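Local atomic coordinates of flavin-dependent thymidylate synthase (Thermus thermophilus, PDB entry 6J61), a protein that probably catalyses the reductive methylation of dUMP to dTMP, with methylenetetrahydrofolate as methyl donor and NADPH and reduced FAD as reductant. Residues 25-30 with 59-64; 30-35 with 43-48; 83-88 with 170-175. All blocks are in the same frame, centred on the assembly; numbering follows the deposited sequence.

Interactions 1 and 2 are neighbours, their centres about 8 Å apart, and both use helix 24-32; they share A30. Interaction 1 packs this helix on the loop 59-64, and interaction 2 joins its C-terminal end to helix 42-54. Along the chain, 43-48 falls between the two halves of interaction 1. Interaction 3 comes later, in the five-stranded antiparallel sheet, its centre about 16 Å from that of interaction 1 and 24 Å from that of interaction 2. The backbone bond between V64 and L174 joins interactions 1 and 3. Both of these reach FAD, whose sites are each built from three subunits, and all three contacts touch the second subunit.

Interaction 1 of 3, residues 25-30 with 59-64; sequences RAIVQA and SPFEMV. With FAD (flavin-adenine dinucleotide), chain E.
I27 packs against P60, F61 and V64. Its CG2 methyl lies over one face of the F61 ring, 3.9 Å from the ring centroid and 2° off the normal. This is a CH-pi contact. CG2 stands anti to the backbone N (chi1 -48° for CG1), which turns this methyl to the ring and to P60, where it meets CB at 3.7 Å. The CD1 end of I27 runs on to the ring carbon CD2 of F61 at 4.0 Å. Nearer the backbone on this branch, I27 CG1 touches V64 CG2 at 3.8 Å. The same V64 methyl also meets A26 CB. One turn on, A30 CB faces the CB and CG of M63. F61 packs on L52 of helix 42-54 as well. A leucine in place of F61 would probably leave the CG2 methyl of I27 without its flat aromatic partner and open a gap beside L52.

The polar contacts lie within the loop and toward FAD. E62 N bonds S59 O at 2.9 Å and M63 N bonds P60 O, consistent with the helical backbone angles of 59-62. S59 N makes a weak hydrogen bond to O2' of FAD, 3.4 Å long. E62 OE2 lies 3.2 Å from N1A of the adenine. The E62 carboxylate forms a salt bridge with R84 of the third subunit.

The packed side of the loop thus meets helix 24-32, while S59 and E62 meet the cofactor. This is one wall of the FAD pocket that ThyX enzymes build from three subunits of the homotetramer.

Interaction 2 of 3, residues 30-35 with 43-48; sequences AARVSY and REDAAL
A31 and L48 mark the nearest approach of the two backbones, with their CA atoms 8.7 Å apart. Side chains bridge this distance. Segment 30-35 holds the end of helix 24-32, and segment 43-48 lies in helix 42-54. At V33 the chain leaves helical geometry with a positive phi of 43°. Two bonds back into the last turn make this a Schellman motif, and one of them, V33 N to A30 O, is weak.

R32 reaches across from this helix end. Its chain is extended from CG to NE, with chi2 and chi3 near 180°, and this carries the guanidinium to D45. NH2 bonds D45 OD1 at 2.9 Å and NH1 bonds the same oxygen at 3.2 Å. The grip is end-on, with both nitrogens on one oxygen, which lies in the guanidinium plane. The carboxylate plane is turned 42° from it. This salt bridge clamps the end of one helix to the first turn of the next, and so joins two consecutive helices across the loop between them.

The intervening loop is tied to the same pair. R32 NH1 also bonds G38 O, and D45 OD2 receives a weak bond from K40 N. The charged end of E44 stays apart: its OE1 lies 5.4 Å from R32 NH2, where it may still add to the negative field.

L48 supplies the apolar part. Its CD1 methyl lies over one face of the guanidinium, 3.6 Å from both NE and NH2 of R32. The same methyl meets A31 CB at 4.2 Å. V28, one turn back on helix 24-32, packs on both L48 and D45.

Interaction 3 of 3, residues 83-88 with 170-175; sequences HRTASV and WKQDLH. With FAD (flavin-adenine dinucleotide), chain N.
T85 and Q172 meet beside the FAD pyrophosphate. T85 OG1 donates to O2A of FAD at 2.7 Å and accepts from Q172 NE2 at 3.1 Å, in the plane of the amide. A water linking H83 ND1 to O2A also makes a weak bond with this NE2. H83 NE2 is hydrogen-bonded to R184, probably an active-site arginine. R84 N bonds O1A of FAD at 2.6 Å. The R84 guanidinium lies with one face on the adenine, and NH2 reaches O1P.

S87 and K171 form an antiparallel hydrogen-bonded pair. S87 N to K171 O and K171 N to S87 O are both 2.9 Å. K171 NZ adds a weak bond to S87 OG. V88 and W170 form the next, non-hydrogen-bonded pair.

W170 CG is anti to the backbone N (chi1 -178°), and the indole lies under CB of A86, closer than carbons can sit, so the spacing is doubtful. W170 NE1 bonds Q172 OE1 at 2.9 Å, so the amide of Q172 is held at both ends.

These pairs join strand 87-90, in the ThyX motif and outermost in this chain's sheet, to strand 165-173, which bonds strand 65-73 beyond. D173 then N-caps helix 174-184.

Interaction 1 of 3, residues 25-30 with 59-64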
loop_
_atom_site.group_PDB
_atom_site.type_symbol
_atom_site.label_atom_id
_atom_site.label_comp_id
_atom_site.label_asym_id
_atom_site.label_seq_id
_atom_site.Cartn_x
_atom_site.Cartn_y
_atom_site.Cartn_z
ATOM N N ARG A 25 23.986 2.942 7.839
ATOM C CA ARG A 25 23.903 4.049 8.793
ATOM C C ARG A 25 22.510 4.653 8.868
ATOM O O ARG A 25 22.090 5.141 9.927
ATOM C CB ARG A 25 24.908 5.139 8.420
ATOM C CG ARG A 25 26.357 4.683 8.485
ATOM C CD ARG A 25 27.291 5.739 7.939
ATOM N NE ARG A 25 26.742 6.345 6.731
ATOM C CZ ARG A 25 27.434 7.096 5.885
ATOM N NH1 ARG A 25 28.718 7.338 6.105
ATOM N NH2 ARG A 25 26.833 7.608 4.821
ATOM N N ALA A 26 21.795 4.618 7.745
ATOM C CA ALA A 26 20.453 5.180 7.683
ATOM C C ALA A 26 19.450 4.378 8.529
ATOM O O ALA A 26 18.554 4.943 9.161
ATOM C CB ALA A 26 20.001 5.246 6.234
ATOM N N ILE A 27 19.606 3.057 8.541
ATOM C CA ILE A 27 18.717 2.202 9.314
ATOM C C ILE A 27 18.854 2.560 10.790
ATOM O O ILE A 27 17.868 2.851 11.483
ATOM C CB ILE A 27 19.088 0.734 9.133
ATOM C CG1 ILE A 27 19.254 0.425 7.655
ATOM C CG2 ILE A 27 18.019 -0.140 9.719
ATOM C CD1 ILE A 27 19.860 -0.925 7.389
ATOM N N VAL A 28 20.101 2.556 11.251
ATOM C CA VAL A 28 20.423 2.863 12.639
ATOM C C VAL A 28 20.022 4.301 13.020
ATOM O O VAL A 28 19.517 4.553 14.118
ATOM C CB VAL A 28 21.946 2.610 12.896
ATOM C CG1 VAL A 28 22.794 3.722 12.295
ATOM C CG2 VAL A 28 22.204 2.467 14.359
ATOM N N GLN A 29 20.236 5.236 12.100
ATOM C CA GLN A 29 19.887 6.632 12.324
ATOM C C GLN A 29 18.374 6.787 12.553
ATOM O O GLN A 29 17.938 7.401 13.538
ATOM C CB GLN A 29 20.326 7.468 11.117
ATOM C CG GLN A 29 19.710 8.860 11.052
ATOM C CD GLN A 29 20.056 9.588 9.769
ATOM O OE1 GLN A 29 19.826 9.088 8.668
ATOM N NE2 GLN A 29 20.612 10.781 9.908
ATOM N N ALA A 30 17.576 6.242 11.634
ATOM C CA ALA A 30 16.116 6.311 11.747
ATOM C C ALA A 30 15.645 5.573 13.003
ATOM O O ALA A 30 14.707 6.002 13.670
ATOM C CB ALA A 30 15.467 5.701 10.510
ATOM N N SER A 59 10.293 -0.741 10.311
ATOM C CA SER A 59 10.310 0.666 9.901
ATOM C C SER A 59 11.685 1.233 9.540
ATOM O O SER A 59 11.838 1.900 8.511
ATOM C CB SER A 59 9.684 1.546 10.985
ATOM O OG SER A 59 8.299 1.729 10.758
ATOM N N PRO A 60 12.701 0.989 10.386
ATOM C CA PRO A 60 14.055 1.495 10.124
ATOM C C PRO A 60 14.602 1.079 8.771
ATOM O O PRO A 60 15.271 1.873 8.090
ATOM C CB PRO A 60 14.861 0.926 11.282
ATOM C CG PRO A 60 13.859 0.970 12.405
ATOM C CD PRO A 60 12.615 0.407 11.735
ATOM N N PHE A 61 14.304 -0.160 8.379
ATOM C CA PHE A 61 14.762 -0.683 7.101
ATOM C C PHE A 61 14.053 -0.053 5.903
ATOM O O PHE A 61 14.517 -0.152 4.768
ATOM C CB PHE A 61 14.603 -2.203 7.074
ATOM C CG PHE A 61 15.478 -2.914 8.070
ATOM C CD1 PHE A 61 15.080 -3.049 9.396
ATOM C CD2 PHE A 61 16.719 -3.418 7.689
ATOM C CE1 PHE A 61 15.910 -3.679 10.329
ATOM C CE2 PHE A 61 17.553 -4.047 8.612
ATOM C CZ PHE A 61 17.150 -4.177 9.931
ATOM N N GLU A 62 12.924 0.596 6.145
ATOM C CA GLU A 62 12.212 1.238 5.052
ATOM C C GLU A 62 12.815 2.606 4.747
ATOM O O GLU A 62 12.427 3.243 3.757
ATOM C CB GLU A 62 10.739 1.409 5.396
ATOM C CG GLU A 62 9.854 0.284 4.930
ATOM C CD GLU A 62 8.428 0.470 5.403
ATOM O OE1 GLU A 62 8.149 0.156 6.569
ATOM O OE2 GLU A 62 7.587 0.951 4.617
ATOM N N MET A 63 13.753 3.053 5.589
ATOM C CA MET A 63 14.389 4.347 5.389
ATOM C C MET A 63 15.505 4.287 4.365
ATOM O O MET A 63 16.151 5.296 4.089
ATOM C CB MET A 63 14.923 4.916 6.703
ATOM C CG MET A 63 13.843 5.296 7.713
ATOM S SD MET A 63 12.484 6.201 6.959
ATOM C CE MET A 63 11.308 6.348 8.299
ATOM N N VAL A 64 15.733 3.103 3.806
ATOM C CA VAL A 64 16.754 2.895 2.786
ATOM C C VAL A 64 16.025 2.535 1.492
ATOM O O VAL A 64 15.134 1.688 1.503
ATOM C CB VAL A 64 17.708 1.753 3.194
ATOM C CG1 VAL A 64 18.581 1.335 2.013
ATOM C CG2 VAL A 64 18.570 2.203 4.373
HETATM P PA FAD E . 1.628 -2.997 7.745
HETATM O O1A FAD E . 1.685 -1.550 8.075
HETATM O O2A FAD E . 0.080 -3.474 7.713
HETATM O O5B FAD E . 2.291 -3.210 6.307
HETATM C C5B FAD E . 2.422 -4.608 6.057
HETATM C C4B FAD E . 3.419 -4.791 4.913
HETATM O O4B FAD E . 2.927 -4.123 3.722
HETATM C C3B FAD E . 4.758 -4.162 5.254
HETATM O O3B FAD E . 5.640 -5.069 5.910
HETATM C C2B FAD E . 5.272 -3.698 3.900
HETATM O O2B FAD E . 5.961 -4.769 3.251
HETATM C C1B FAD E . 3.976 -3.277 3.155
HETATM N N9A FAD E . 3.633 -1.832 3.324
HETATM C C8A FAD E . 2.498 -1.319 3.907
HETATM N N7A FAD E . 2.511 -0.022 3.884
HETATM C C5A FAD E . 3.644 0.402 3.288
HETATM C C6A FAD E . 4.198 1.676 2.979
HETATM N N6A FAD E . 3.513 2.832 3.319
HETATM N N1A FAD E . 5.406 1.734 2.350
HETATM C C2A FAD E . 6.080 0.619 2.016
HETATM N N3A FAD E . 5.591 -0.599 2.290
HETATM C C4A FAD E . 4.391 -0.752 2.917
HETATM N N1 FAD E . 7.358 1.558 15.268
HETATM C C2 FAD E . 7.793 2.786 15.579
HETATM O O2 FAD E . 7.324 3.742 14.969
HETATM N N3 FAD E . 8.728 3.019 16.540
HETATM C C4 FAD E . 9.305 1.997 17.264
HETATM O O4 FAD E . 10.141 2.224 18.121
HETATM C C4X FAD E . 8.863 0.603 16.956
HETATM N N5 FAD E . 9.346 -0.469 17.578
HETATM C C5X FAD E . 8.927 -1.729 17.277
HETATM C C6 FAD E . 9.482 -2.855 17.977
HETATM C C7 FAD E . 9.063 -4.149 17.681
HETATM C C7M FAD E . 9.679 -5.301 18.447
HETATM C C8 FAD E . 8.067 -4.380 16.672
HETATM C C8M FAD E . 7.600 -5.783 16.341
HETATM C C9 FAD E . 7.503 -3.296 15.972
HETATM C C9A FAD E . 7.917 -1.951 16.253
HETATM N N10 FAD E . 7.371 -0.823 15.559
HETATM C C10 FAD E . 7.823 0.454 15.884
HETATM C "C1'" FAD E . 6.337 -0.961 14.518
HETATM C "C2'" FAD E . 6.907 -1.321 13.137
HETATM O "O2'" FAD E . 8.004 -0.466 12.808
HETATM C "C3'" FAD E . 5.782 -1.213 12.072
HETATM O "O3'" FAD E . 5.354 0.148 11.918
HETATM C "C4'" FAD E . 4.558 -2.090 12.453
HETATM O "O4'" FAD E . 4.984 -3.309 13.089
HETATM C "C5'" FAD E . 3.767 -2.436 11.201
HETATM O "O5'" FAD E . 4.423 -3.526 10.553
HETATM P P FAD E . 4.014 -3.534 9.010
HETATM O O1P FAD E . 4.353 -2.219 8.399
HETATM O O2P FAD E . 4.841 -4.705 8.295
HETATM O O3P FAD E . 2.408 -3.879 8.893
#

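Interaction 2 of 3, residues 30-35 with 43-48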
loop_
_atom_site.group_PDB
_atom_site.type_symbol
_atom_site.label_atom_id
_atom_site.label_comp_id
_atom_site.label_asym_id
_atom_site.label_seq_id
_atom_site.Cartn_x
_atom_site.Cartn_y
_atom_site.Cartn_z
ATOM N N ALA A 30 17.576 6.242 11.634
ATOM C CA ALA A 30 16.116 6.311 11.747
ATOM C C ALA A 30 15.645 5.573 13.003
ATOM O O ALA A 30 14.707 6.002 13.670
ATOM C CB ALA A 30 15.467 5.701 10.510
ATOM N N ALA A 31 16.296 4.459 13.321
ATOM C CA ALA A 31 15.931 3.693 14.499
ATOM C C ALA A 31 16.116 4.551 15.740
ATOM O O ALA A 31 15.320 4.484 16.680
ATOM C CB ALA A 31 16.781 2.432 14.593
ATOM N N ARG A 32 17.155 5.375 15.744
ATOM C CA ARG A 32 17.406 6.225 16.904
ATOM C C ARG A 32 16.736 7.598 16.784
ATOM O O ARG A 32 16.836 8.421 17.690
ATOM C CB ARG A 32 18.920 6.376 17.127
ATOM C CG ARG A 32 19.643 5.036 17.351
ATOM C CD ARG A 32 21.132 5.201 17.644
ATOM N NE ARG A 32 21.795 3.915 17.863
ATOM C CZ ARG A 32 22.879 3.513 17.201
ATOM N NH1 ARG A 32 23.427 4.298 16.285
ATOM N NH2 ARG A 32 23.398 2.316 17.420
ATOM N N VAL A 33 16.037 7.831 15.674
ATOM C CA VAL A 33 15.354 9.108 15.440
ATOM C C VAL A 33 16.293 10.227 15.873
ATOM O O VAL A 33 15.957 11.054 16.709
ATOM C CB VAL A 33 14.056 9.201 16.256
ATOM C CG1 VAL A 33 13.195 10.356 15.747
ATOM C CG2 VAL A 33 13.303 7.894 16.175
ATOM N N SER A 34 17.478 10.234 15.279
ATOM C CA SER A 34 18.521 11.190 15.611
ATOM C C SER A 34 18.415 12.565 14.974
ATOM O O SER A 34 17.850 12.724 13.887
ATOM C CB SER A 34 19.884 10.582 15.259
ATOM O OG SER A 34 20.938 11.449 15.634
ATOM N N TYR A 35 18.975 13.554 15.671
ATOM C CA TYR A 35 19.005 14.928 15.186
ATOM C C TYR A 35 20.209 14.997 14.256
ATOM O O TYR A 35 20.306 15.870 13.402
ATOM C CB TYR A 35 19.213 15.914 16.338
ATOM C CG TYR A 35 18.051 16.049 17.303
ATOM C CD1 TYR A 35 17.519 14.931 17.954
ATOM C CD2 TYR A 35 17.505 17.303 17.593
ATOM C CE1 TYR A 35 16.472 15.060 18.876
ATOM C CE2 TYR A 35 16.460 17.442 18.510
ATOM C CZ TYR A 35 15.949 16.318 19.147
ATOM O OH TYR A 35 14.915 16.448 20.052
ATOM N N ARG A 43 30.273 -2.344 15.529
ATOM C CA ARG A 43 29.724 -3.561 16.112
ATOM C C ARG A 43 28.463 -3.221 16.895
ATOM O O ARG A 43 27.593 -4.072 17.096
ATOM C CB ARG A 43 30.754 -4.297 16.986
ATOM C CG ARG A 43 31.521 -3.472 17.979
ATOM C CD ARG A 43 32.740 -4.267 18.430
ATOM N NE ARG A 43 32.356 -5.432 19.216
ATOM C CZ ARG A 43 32.050 -5.380 20.510
ATOM N NH1 ARG A 43 32.095 -4.218 21.150
ATOM N NH2 ARG A 43 31.679 -6.482 21.159
ATOM N N GLU A 44 28.348 -1.965 17.308
ATOM C CA GLU A 44 27.168 -1.534 18.044
ATOM C C GLU A 44 26.010 -1.351 17.055
ATOM O O GLU A 44 24.855 -1.650 17.374
ATOM C CB GLU A 44 27.452 -0.226 18.772
ATOM C CG GLU A 44 26.401 0.146 19.774
ATOM C CD GLU A 44 26.988 0.850 20.989
ATOM O OE1 GLU A 44 26.201 1.274 21.872
ATOM O OE2 GLU A 44 28.234 0.975 21.062
ATOM N N ASP A 45 26.334 -0.867 15.853
ATOM C CA ASP A 45 25.331 -0.654 14.820
ATOM C C ASP A 45 24.937 -2.002 14.209
ATOM O O ASP A 45 23.765 -2.246 13.902
ATOM C CB ASP A 45 25.863 0.309 13.750
ATOM C CG ASP A 45 25.952 1.743 14.252
ATOM O OD1 ASP A 45 25.444 2.021 15.364
ATOM O OD2 ASP A 45 26.517 2.601 13.535
ATOM N N ALA A 46 25.917 -2.881 14.041
ATOM C CA ALA A 46 25.653 -4.204 13.514
ATOM C C ALA A 46 24.727 -4.882 14.521
ATOM O O ALA A 46 23.757 -5.528 14.151
ATOM C CB ALA A 46 26.947 -4.981 13.384
ATOM N N ALA A 47 25.024 -4.707 15.802
ATOM C CA ALA A 47 24.216 -5.297 16.857
ATOM C C ALA A 47 22.781 -4.760 16.820
ATOM O O ALA A 47 21.827 -5.536 16.925
ATOM C CB ALA A 47 24.853 -5.025 18.225
ATOM N N LEU A 48 22.632 -3.441 16.678
ATOM C CA LEU A 48 21.307 -2.830 16.622
ATOM C C LEU A 48 20.598 -3.316 15.362
ATOM O O LEU A 48 19.433 -3.705 15.395
ATOM C CB LEU A 48 21.399 -1.301 16.563
ATOM C CG LEU A 48 20.294 -0.451 17.225
ATOM C CD1 LEU A 48 20.233 0.922 16.551
ATOM C CD2 LEU A 48 18.942 -1.138 17.134
#

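Interaction 3 of 3, residues 83-88 with 170-175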
loop_
_atom_site.group_PDB
_atom_site.type_symbol
_atom_site.label_atom_id
_atom_site.label_comp_id
_atom_site.label_asym_id
_atom_site.label_seq_id
_atom_site.Cartn_x
_atom_site.Cartn_y
_atom_site.Cartn_z
ATOM N N HIS A 83 4.535 -7.719 -7.101
ATOM C CA HIS A 83 4.958 -7.030 -5.890
ATOM C C HIS A 83 4.493 -5.589 -6.006
ATOM O O HIS A 83 5.067 -4.778 -6.744
ATOM C CB HIS A 83 6.479 -7.107 -5.749
ATOM C CG HIS A 83 6.992 -8.507 -5.614
ATOM N ND1 HIS A 83 7.267 -9.086 -4.394
ATOM C CD2 HIS A 83 7.229 -9.464 -6.544
ATOM C CE1 HIS A 83 7.648 -10.338 -4.578
ATOM N NE2 HIS A 83 7.633 -10.592 -5.872
ATOM N N ARG A 84 3.447 -5.289 -5.249
ATOM C CA ARG A 84 2.792 -3.998 -5.254
ATOM C C ARG A 84 3.443 -2.882 -4.462
ATOM O O ARG A 84 3.128 -1.713 -4.685
ATOM C CB ARG A 84 1.353 -4.185 -4.767
ATOM C CG ARG A 84 0.509 -5.085 -5.659
ATOM C CD ARG A 84 -0.702 -5.628 -4.911
ATOM N NE ARG A 84 -0.295 -6.488 -3.799
ATOM C CZ ARG A 84 -1.130 -7.162 -3.012
ATOM N NH1 ARG A 84 -2.437 -7.083 -3.208
ATOM N NH2 ARG A 84 -0.651 -7.907 -2.020
ATOM N N THR A 85 4.343 -3.226 -3.549
ATOM C CA THR A 85 4.974 -2.218 -2.706
ATOM C C THR A 85 6.078 -1.419 -3.386
ATOM O O THR A 85 6.782 -0.650 -2.739
ATOM C CB THR A 85 5.553 -2.851 -1.420
ATOM O OG1 THR A 85 6.484 -3.883 -1.775
ATOM C CG2 THR A 85 4.432 -3.439 -0.548
ATOM N N ALA A 86 6.228 -1.587 -4.688
ATOM C CA ALA A 86 7.259 -0.862 -5.397
ATOM C C ALA A 86 6.704 0.168 -6.390
ATOM O O ALA A 86 5.514 0.191 -6.690
ATOM C CB ALA A 86 8.167 -1.851 -6.123
ATOM N N SER A 87 7.582 1.032 -6.877
ATOM C CA SER A 87 7.202 2.033 -7.858
ATOM C C SER A 87 7.886 1.596 -9.151
ATOM O O SER A 87 9.101 1.405 -9.192
ATOM C CB SER A 87 7.679 3.422 -7.422
ATOM O OG SER A 87 7.009 3.853 -6.242
ATOM N N VAL A 88 7.107 1.410 -10.203
ATOM C CA VAL A 88 7.676 0.960 -11.458
ATOM C C VAL A 88 7.258 1.851 -12.605
ATOM O O VAL A 88 6.198 2.476 -12.548
ATOM C CB VAL A 88 7.247 -0.506 -11.767
ATOM C CG1 VAL A 88 5.872 -0.772 -11.210
ATOM C CG2 VAL A 88 7.198 -0.746 -13.265
ATOM N N TRP A 170 12.699 0.220 -11.326
ATOM C CA TRP A 170 12.108 -0.404 -10.155
ATOM C C TRP A 170 12.640 0.319 -8.919
ATOM O O TRP A 170 13.844 0.334 -8.656
ATOM C CB TRP A 170 12.475 -1.897 -10.149
ATOM C CG TRP A 170 11.893 -2.718 -9.026
ATOM C CD1 TRP A 170 12.524 -3.110 -7.872
ATOM C CD2 TRP A 170 10.562 -3.233 -8.945
ATOM N NE1 TRP A 170 11.662 -3.837 -7.079
ATOM C CE2 TRP A 170 10.452 -3.926 -7.713
ATOM C CE3 TRP A 170 9.447 -3.178 -9.792
ATOM C CZ2 TRP A 170 9.274 -4.554 -7.311
ATOM C CZ3 TRP A 170 8.265 -3.810 -9.388
ATOM C CH2 TRP A 170 8.191 -4.486 -8.159
ATOM N N LYS A 171 11.728 0.949 -8.183
ATOM C CA LYS A 171 12.067 1.688 -6.961
ATOM C C LYS A 171 11.447 0.989 -5.753
ATOM O O LYS A 171 10.222 0.857 -5.665
ATOM C CB LYS A 171 11.534 3.120 -7.042
ATOM C CG LYS A 171 12.095 4.034 -5.967
ATOM C CD LYS A 171 11.240 4.091 -4.707
ATOM C CE LYS A 171 10.049 4.992 -4.887
ATOM N NZ LYS A 171 9.084 4.904 -3.757
ATOM N N GLN A 172 12.282 0.562 -4.812
ATOM C CA GLN A 172 11.770 -0.142 -3.645
ATOM C C GLN A 172 12.640 0.004 -2.406
ATOM O O GLN A 172 13.858 0.042 -2.497
ATOM C CB GLN A 172 11.602 -1.623 -4.001
ATOM C CG GLN A 172 10.847 -2.452 -2.990
ATOM C CD GLN A 172 10.420 -3.771 -3.577
ATOM O OE1 GLN A 172 11.203 -4.427 -4.270
ATOM N NE2 GLN A 172 9.179 -4.173 -3.313
ATOM N N ASP A 173 11.996 0.076 -1.248
ATOM C CA ASP A 173 12.690 0.210 0.023
ATOM C C ASP A 173 13.322 -1.110 0.447
ATOM O O ASP A 173 12.857 -2.181 0.071
ATOM C CB ASP A 173 11.720 0.724 1.097
ATOM C CG ASP A 173 10.593 -0.250 1.397
ATOM O OD1 ASP A 173 10.843 -1.263 2.089
ATOM O OD2 ASP A 173 9.453 0.002 0.940
ATOM N N LEU A 174 14.393 -1.022 1.231
ATOM C CA LEU A 174 15.132 -2.202 1.678
ATOM C C LEU A 174 14.280 -3.312 2.325
ATOM O O LEU A 174 14.477 -4.503 2.053
ATOM C CB LEU A 174 16.262 -1.776 2.625
ATOM C CG LEU A 174 17.207 -2.896 3.081
ATOM C CD1 LEU A 174 17.677 -3.728 1.886
ATOM C CD2 LEU A 174 18.388 -2.279 3.817
ATOM N N HIS A 175 13.338 -2.913 3.170
ATOM C CA HIS A 175 12.453 -3.854 3.834
ATOM C C HIS A 175 11.679 -4.703 2.819
ATOM O O HIS A 175 11.648 -5.931 2.906
ATOM C CB HIS A 175 11.485 -3.086 4.725
ATOM C CG HIS A 175 10.331 -3.902 5.212
ATOM N ND1 HIS A 175 10.475 -5.194 5.674
ATOM C CD2 HIS A 175 9.019 -3.596 5.344
ATOM C CE1 HIS A 175 9.299 -5.648 6.070
ATOM N NE2 HIS A 175 8.400 -4.698 5.880
HETATM P PA FAD N . 4.088 -7.237 -2.291
HETATM O O1A FAD N . 3.200 -7.114 -3.473
HETATM O O2A FAD N . 5.388 -6.297 -2.497
HETATM O O5B FAD N . 3.277 -6.752 -0.994
HETATM C C5B FAD N . 4.038 -7.033 0.183
HETATM C C4B FAD N . 3.080 -6.942 1.365
HETATM O O4B FAD N . 2.540 -5.603 1.434
HETATM C C3B FAD N . 1.894 -7.873 1.178
HETATM O O3B FAD N . 2.126 -9.194 1.668
HETATM C C2B FAD N . 0.765 -7.159 1.906
HETATM O O2B FAD N . 0.756 -7.531 3.289
HETATM C C1B FAD N . 1.089 -5.657 1.684
HETATM N N9A FAD N . 0.335 -5.043 0.548
HETATM C C8A FAD N . 0.880 -4.374 -0.522
HETATM N N7A FAD N . -0.052 -3.957 -1.335
HETATM C C5A FAD N . -1.260 -4.319 -0.857
HETATM C C6A FAD N . -2.610 -4.151 -1.292
HETATM N N6A FAD N . -2.889 -3.477 -2.466
HETATM N N1A FAD N . -3.609 -4.662 -0.537
HETATM C C2A FAD N . -3.357 -5.320 0.606
HETATM N N3A FAD N . -2.105 -5.503 1.053
HETATM C C4A FAD N . -1.040 -5.027 0.365
HETATM N N1 FAD N . -0.058 -15.349 -7.896
HETATM C C2 FAD N . -1.082 -15.601 -8.729
HETATM O O2 FAD N . -1.716 -14.657 -9.167
HETATM N N3 FAD N . -1.444 -16.852 -9.103
HETATM C C4 FAD N . -0.777 -17.974 -8.648
HETATM O O4 FAD N . -1.118 -19.095 -8.994
HETATM C C4X FAD N . 0.374 -17.762 -7.710
HETATM N N5 FAD N . 1.090 -18.762 -7.198
HETATM C C5X FAD N . 2.132 -18.545 -6.344
HETATM C C6 FAD N . 2.869 -19.661 -5.814
HETATM C C7 FAD N . 3.932 -19.453 -4.939
HETATM C C7M FAD N . 4.680 -20.661 -4.404
HETATM C C8 FAD N . 4.310 -18.120 -4.554
HETATM C C8M FAD N . 5.463 -17.877 -3.603
HETATM C C9 FAD N . 3.609 -17.010 -5.057
HETATM C C9A FAD N . 2.506 -17.189 -5.959
HETATM N N10 FAD N . 1.764 -16.080 -6.488
HETATM C C10 FAD N . 0.698 -16.337 -7.359
HETATM C "C1'" FAD N . 2.087 -14.671 -6.147
HETATM C "C2'" FAD N . 1.574 -14.230 -4.752
HETATM O "O2'" FAD N . 0.169 -14.464 -4.626
HETATM C "C3'" FAD N . 1.882 -12.728 -4.529
HETATM O "O3'" FAD N . 1.116 -11.930 -5.449
HETATM C "C4'" FAD N . 3.404 -12.429 -4.717
HETATM O "O4'" FAD N . 4.204 -13.461 -4.107
HETATM C "C5'" FAD N . 3.760 -11.085 -4.083
HETATM O "O5'" FAD N . 3.831 -11.268 -2.671
HETATM P P FAD N . 3.402 -9.902 -1.930
HETATM O O1P FAD N . 2.099 -9.409 -2.464
HETATM O O2P FAD N . 3.274 -10.229 -0.369
HETATM O O3P FAD N . 4.614 -8.793 -2.150
HETATM O O HOH W 1 7.865 -6.996 -2.179
#